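Local coordinates for protein leucine aminopeptidase 1, chloroplastic (Solanum lycopersicum, PDB 5D8N) that removes N-terminal amino acids, leucine preferentially, from peptides as a magnesium-dependent homohexameric aminopeptidase of the M17 family, and also acts as a protein-folding chaperone, at residues Thr16-Pro22 and Ala224-Thr228. The protein carries 1 engineered substitution. Sequence-based numbering, arbitrary orientation.
Sequences TLGLTRP and ANIVT
N225 reaches across to the backbone of L17 with its side-chain amide, ND2 donating to L17 O at 2.9 Å. The N-H points fairly straight at its acceptor (155°), which lies close to the plane of the amide, while ND2 stands 34° out of the carbonyl plane of L17. CG of N225 sits between its own backbone N and carbonyl carbon (chi1 63°), a rotation that carries the amide to the L17 peptide. That carbonyl belongs to a type II beta turn, T16 to L19, closed by L19 N to T16 O at 2.9 Å, with G18 in the positive-phi position. The turn lies on the N-terminal arm ahead of strand 31-35; here the arm meets loop 224-228, which lies in the catalytic domain and joins helices 197-221 and 229-242, beside the second subunit of the hexamer. I370 O of that subunit takes a second bond from N225 ND2, and a leucine here would probably leave both carbonyls without this donor. N225 O receives two waters: one water O, 2.8 Å from N225 O, links it to L17 N; the other links it to T16 OG1. I226 extends CD1 to T16 CG2 at 3.8 Å and, almost perpendicular to the T20 side chain, to T20 CG2 at 4.1 Å. T20 OG1 turns instead to I370 O and T372 OG1 of the second subunit. P22 CD stands 4.4 Å from I226 CD1, and F176 touches both side chains.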
loop_
_atom_site.group_PDB
_atom_site.type_symbol
_atom_site.label_atom_id
_atom_site.label_comp_id
_atom_site.label_asym_id
_atom_site.label_seq_id
_atom_site.Cartn_x
_atom_site.Cartn_y
_atom_site.Cartn_z
ATOM N N THR A 16 31.490 -21.530 2.964
ATOM C CA THR A 16 30.085 -21.304 2.712
ATOM C C THR A 16 29.446 -20.388 3.762
ATOM O O THR A 16 29.575 -20.596 4.969
ATOM C CB THR A 16 29.387 -22.666 2.672
ATOM O OG1 THR A 16 29.960 -23.423 1.600
ATOM C CG2 THR A 16 27.895 -22.535 2.431
ATOM N N LEU A 17 28.724 -19.377 3.301
ATOM C CA LEU A 17 27.933 -18.536 4.200
ATOM C C LEU A 17 26.905 -19.353 4.980
ATOM O O LEU A 17 26.247 -20.224 4.430
ATOM C CB LEU A 17 27.231 -17.420 3.425
ATOM C CG LEU A 17 26.381 -16.457 4.270
ATOM C CD1 LEU A 17 26.410 -15.052 3.680
ATOM C CD2 LEU A 17 24.951 -16.943 4.388
ATOM N N GLY A 18 26.901 -19.198 6.299
ATOM C CA GLY A 18 26.058 -20.017 7.172
ATOM C C GLY A 18 26.586 -21.395 7.521
ATOM O O GLY A 18 25.918 -22.162 8.209
ATOM N N LEU A 19 27.763 -21.720 7.001
ATOM C CA LEU A 19 28.471 -22.960 7.307
ATOM C C LEU A 19 27.682 -24.204 6.921
ATOM O O LEU A 19 27.804 -25.240 7.553
ATOM C CB LEU A 19 28.855 -23.001 8.795
ATOM C CG LEU A 19 29.731 -21.836 9.227
ATOM C CD1 LEU A 19 30.023 -21.911 10.719
ATOM C CD2 LEU A 19 31.025 -21.817 8.420
ATOM N N THR A 20 26.856 -24.080 5.890
ATOM C CA THR A 20 25.964 -25.136 5.500
ATOM C C THR A 20 26.698 -26.144 4.629
ATOM O O THR A 20 27.490 -25.786 3.756
ATOM C CB THR A 20 24.713 -24.561 4.834
ATOM O OG1 THR A 20 23.994 -23.817 5.827
ATOM C CG2 THR A 20 23.818 -25.663 4.260
ATOM N N ARG A 21 26.493 -27.410 4.950
ATOM C CA ARG A 21 27.144 -28.493 4.222
ATOM C C ARG A 21 26.076 -29.435 3.678
ATOM O O ARG A 21 25.315 -30.043 4.422
ATOM C CB ARG A 21 28.103 -29.237 5.150
ATOM C CG ARG A 21 28.844 -30.377 4.468
ATOM C CD ARG A 21 29.696 -31.158 5.461
ATOM N NE ARG A 21 30.419 -32.278 4.862
ATOM C CZ ARG A 21 31.473 -32.867 5.422
ATOM N NH1 ARG A 21 31.923 -32.470 6.603
ATOM N NH2 ARG A 21 32.098 -33.855 4.800
ATOM N N PRO A 22 25.927 -29.476 2.363
ATOM C CA PRO A 22 24.942 -30.430 1.826
ATOM C C PRO A 22 25.246 -31.873 2.213
ATOM O O PRO A 22 26.409 -32.274 2.265
ATOM C CB PRO A 22 25.069 -30.284 0.312
ATOM C CG PRO A 22 25.926 -29.078 0.095
ATOM C CD PRO A 22 26.743 -28.831 1.327
ATOM N N ALA A 224 21.059 -19.918 -2.886
ATOM C CA ALA A 224 22.110 -19.122 -3.505
ATOM C C ALA A 224 23.445 -19.141 -2.766
ATOM O O ALA A 224 24.473 -18.837 -3.368
ATOM C CB ALA A 224 21.629 -17.699 -3.684
ATOM N N ASN A 225 23.444 -19.442 -1.468
ATOM C CA ASN A 225 24.692 -19.556 -0.706
ATOM C C ASN A 225 25.407 -20.875 -0.978
ATOM O O ASN A 225 26.566 -21.046 -0.638
ATOM C CB ASN A 225 24.491 -19.301 0.800
ATOM C CG ASN A 225 23.581 -20.299 1.479
ATOM O OD1 ASN A 225 22.508 -20.632 0.988
ATOM N ND2 ASN A 225 24.003 -20.768 2.640
ATOM N N ILE A 226 24.744 -21.775 -1.683
ATOM C CA ILE A 226 25.326 -23.058 -2.076
ATOM C C ILE A 226 25.566 -23.105 -3.592
ATOM O O ILE A 226 26.667 -23.385 -4.046
ATOM C CB ILE A 226 24.346 -24.207 -1.704
ATOM C CG1 ILE A 226 24.147 -24.297 -0.195
ATOM C CG2 ILE A 226 24.809 -25.545 -2.272
ATOM C CD1 ILE A 226 25.356 -24.741 0.601
ATOM N N VAL A 227 24.544 -22.828 -4.397
ATOM C CA VAL A 227 24.742 -22.694 -5.838
ATOM C C VAL A 227 24.992 -21.241 -6.223
ATOM O O VAL A 227 24.052 -20.469 -6.432
ATOM C CB VAL A 227 23.588 -23.317 -6.651
ATOM C CG1 VAL A 227 23.741 -23.032 -8.149
ATOM C CG2 VAL A 227 23.594 -24.832 -6.472
ATOM N N THR A 228 26.259 -20.868 -6.118
ATOM C CA THR A 228 26.795 -19.615 -6.599
ATOM C C THR A 228 27.121 -19.742 -8.075
ATOM O O THR A 228 26.996 -20.817 -8.636
ATOM C CB THR A 228 28.106 -19.315 -5.868
ATOM O OG1 THR A 228 29.010 -20.394 -6.087
ATOM C CG2 THR A 228 27.862 -19.175 -4.360
HETATM O O HOH W 1 29.285 -22.418 -1.154
HETATM O O HOH W 2 28.214 -18.981 0.333
#